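Polyphosphate:AMP phosphotransferase (Meiothermus ruber H328, PDB 5O6M) transfers phosphate from inorganic polyphosphate to nucleoside mono- and diphosphates, converting AMP to ADP and ADP to ATP. Local coordinates at residues V6-F12 / I214-E220. The protein carries 1 engineered substitution. Sequence-based numbering, arbitrary orientation.
Sequences VQPDGRF and IRETSTE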
loop_
_atom_site.group_PDB
_atom_site.type_symbol
_atom_site.label_atom_id
_atom_site.label_comp_id
_atom_site.label_asym_id
_atom_site.label_seq_id
_atom_site.Cartn_x
_atom_site.Cartn_y
_atom_site.Cartn_z
ATOM N N VAL D 6 -1.680 -12.967 31.635
ATOM C CA VAL D 6 -1.268 -11.864 32.498
ATOM C C VAL D 6 -2.489 -11.027 32.852
ATOM O O VAL D 6 -3.103 -10.393 31.984
ATOM C CB VAL D 6 -0.184 -11.018 31.817
ATOM C CG1 VAL D 6 0.173 -9.807 32.677
ATOM C CG2 VAL D 6 1.054 -11.865 31.547
ATOM N N GLN D 7 -2.831 -10.998 34.140
ATOM C CA GLN D 7 -4.012 -10.275 34.576
ATOM C C GLN D 7 -3.820 -8.773 34.385
ATOM O O GLN D 7 -2.702 -8.261 34.481
ATOM C CB GLN D 7 -4.310 -10.568 36.043
ATOM C CG GLN D 7 -4.619 -12.028 36.333
ATOM C CD GLN D 7 -5.860 -12.510 35.608
ATOM O OE1 GLN D 7 -6.709 -11.710 35.212
ATOM N NE2 GLN D 7 -5.971 -13.821 35.430
ATOM N N PRO D 8 -4.898 -8.044 34.115
ATOM C CA PRO D 8 -4.813 -6.606 33.830
ATOM C C PRO D 8 -4.778 -5.742 35.090
ATOM O O PRO D 8 -5.482 -4.737 35.197
ATOM C CB PRO D 8 -6.079 -6.346 33.006
ATOM C CG PRO D 8 -6.733 -7.705 32.781
ATOM C CD PRO D 8 -6.252 -8.569 33.885
ATOM N N ASP D 9 -3.947 -6.136 36.055
ATOM C CA ASP D 9 -3.830 -5.418 37.318
ATOM C C ASP D 9 -2.521 -4.646 37.445
ATOM O O ASP D 9 -2.241 -4.092 38.512
ATOM C CB ASP D 9 -4.003 -6.389 38.490
ATOM C CG ASP D 9 -3.087 -7.593 38.395
ATOM O OD1 ASP D 9 -1.961 -7.453 37.872
ATOM O OD2 ASP D 9 -3.498 -8.684 38.844
ATOM N N GLY D 10 -1.720 -4.591 36.386
ATOM C CA GLY D 10 -0.489 -3.825 36.400
ATOM C C GLY D 10 0.544 -4.224 37.434
ATOM O O GLY D 10 1.507 -3.484 37.657
ATOM N N ARG D 11 0.370 -5.379 38.077
ATOM C CA ARG D 11 1.353 -5.890 39.026
ATOM C C ARG D 11 2.156 -7.054 38.458
ATOM O O ARG D 11 2.832 -7.758 39.217
ATOM C CB ARG D 11 0.674 -6.303 40.335
ATOM C CG ARG D 11 -0.320 -7.449 40.199
ATOM C CD ARG D 11 -0.763 -7.983 41.560
ATOM N NE ARG D 11 -1.417 -6.964 42.379
ATOM C CZ ARG D 11 -1.946 -7.192 43.578
ATOM N NH1 ARG D 11 -1.903 -8.409 44.105
ATOM N NH2 ARG D 11 -2.520 -6.203 44.251
ATOM N N PHE D 12 2.105 -7.268 37.144
ATOM C CA PHE D 12 2.814 -8.379 36.523
ATOM C C PHE D 12 4.293 -8.346 36.883
ATOM O O PHE D 12 4.938 -7.297 36.823
ATOM C CB PHE D 12 2.643 -8.322 35.004
ATOM C CG PHE D 12 3.553 -9.254 34.255
ATOM C CD1 PHE D 12 3.238 -10.596 34.127
ATOM C CD2 PHE D 12 4.727 -8.789 33.685
ATOM C CE1 PHE D 12 4.072 -11.457 33.439
ATOM C CE2 PHE D 12 5.567 -9.647 32.998
ATOM C CZ PHE D 12 5.237 -10.982 32.874
ATOM N N ILE D 214 4.672 -5.713 29.032
ATOM C CA ILE D 214 3.602 -6.664 29.319
ATOM C C ILE D 214 2.703 -6.146 30.433
ATOM O O ILE D 214 1.473 -6.214 30.335
ATOM C CB ILE D 214 4.194 -8.045 29.650
ATOM C CG1 ILE D 214 4.805 -8.664 28.387
ATOM C CG2 ILE D 214 3.132 -8.946 30.265
ATOM C CD1 ILE D 214 5.675 -9.871 28.639
ATOM N N ARG D 215 3.301 -5.623 31.505
ATOM C CA ARG D 215 2.516 -5.049 32.595
ATOM C C ARG D 215 1.672 -3.866 32.124
ATOM O O ARG D 215 0.533 -3.688 32.574
ATOM C CB ARG D 215 3.445 -4.653 33.744
ATOM C CG ARG D 215 2.754 -4.014 34.935
ATOM C CD ARG D 215 3.766 -3.500 35.957
ATOM N NE ARG D 215 4.999 -2.989 35.360
ATOM C CZ ARG D 215 5.222 -1.715 35.051
ATOM N NH1 ARG D 215 6.383 -1.359 34.518
ATOM N NH2 ARG D 215 4.288 -0.799 35.270
ATOM N N GLU D 216 2.208 -3.049 31.213
ATOM C CA GLU D 216 1.510 -1.830 30.804
ATOM C C GLU D 216 0.385 -2.098 29.813
ATOM O O GLU D 216 -0.570 -1.316 29.752
ATOM C CB GLU D 216 2.492 -0.826 30.188
ATOM C CG GLU D 216 3.387 -0.101 31.184
ATOM C CD GLU D 216 2.649 0.972 31.970
ATOM O OE1 GLU D 216 1.586 1.435 31.501
ATOM O OE2 GLU D 216 3.136 1.361 33.054
ATOM N N THR D 217 0.469 -3.172 29.026
ATOM C CA THR D 217 -0.429 -3.340 27.891
ATOM C C THR D 217 -1.273 -4.604 27.936
ATOM O O THR D 217 -2.015 -4.862 26.980
ATOM C CB THR D 217 0.360 -3.314 26.575
ATOM O OG1 THR D 217 1.263 -4.425 26.535
ATOM C CG2 THR D 217 1.148 -2.014 26.455
ATOM N N SER D 218 -1.184 -5.405 28.990
ATOM C CA SER D 218 -2.068 -6.556 29.114
ATOM C C SER D 218 -3.423 -6.093 29.634
ATOM O O SER D 218 -3.521 -5.582 30.755
ATOM C CB SER D 218 -1.470 -7.608 30.039
ATOM O OG SER D 218 -2.240 -8.792 29.974
ATOM N N THR D 219 -4.461 -6.252 28.819
ATOM C CA THR D 219 -5.800 -5.798 29.160
ATOM C C THR D 219 -6.785 -6.931 28.912
ATOM O O THR D 219 -6.435 -7.988 28.384
ATOM C CB THR D 219 -6.205 -4.564 28.348
ATOM O OG1 THR D 219 -6.213 -4.895 26.957
ATOM C CG2 THR D 219 -5.221 -3.432 28.584
ATOM N N GLU D 220 -8.038 -6.699 29.302
ATOM C CA GLU D 220 -9.072 -7.712 29.125
ATOM C C GLU D 220 -9.518 -7.825 27.675
ATOM O O GLU D 220 -10.066 -8.864 27.289
ATOM C CB GLU D 220 -10.277 -7.408 30.018
ATOM C CG GLU D 220 -9.947 -6.571 31.241
ATOM C CD GLU D 220 -9.698 -5.118 30.890
ATOM O OE1 GLU D 220 -10.511 -4.547 30.133
ATOM O OE2 GLU D 220 -8.676 -4.559 31.347
#
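Val6, Phe12 and Pro8 of the N-terminal segment 6-12 lie against the end of helix 203-217 and the loop after it, which leads into strand 224-228, an edge strand, within this chain, of the parallel sheet in this P-loop-type kinase fold. The apolar part centres on Ile214. Its CG2 sits over the middle of one face of the Phe12 ring, a CH-pi contact of 3.7 Å from CG2 to the ring centroid, 11° off the normal. The same methyl meets Val6 CG2 at 3.8 Å, the two side chains crossing at about a right angle. With CG anti to the backbone N (chi1 168°), the Phe12 ring is carried over the Ile214 methyl. Replacing Phe12 by an alanine would probably leave the Ile214 methyl without its aromatic face and open a gap beside Val226, which both Phe12 and Val6 touch. Beyond the ring, Phe12 CB packs on Arg215 CB at 4.0 Å. At the other end, the Pro8 ring meets the bent side chain of Glu220, CG to CG 3.7 Å, and Pro8 CA makes a CA-H...O contact with Ser218 O at 3.5 Å. Pro8 centres an inverse gamma turn. The polar link comes from Ser218, the first residue past the helix, whose hydroxyl also bonds Trp224 N: Ser218 OG donates to Val6 O at 2.7 Å, tilted 32° out of the carbonyl plane.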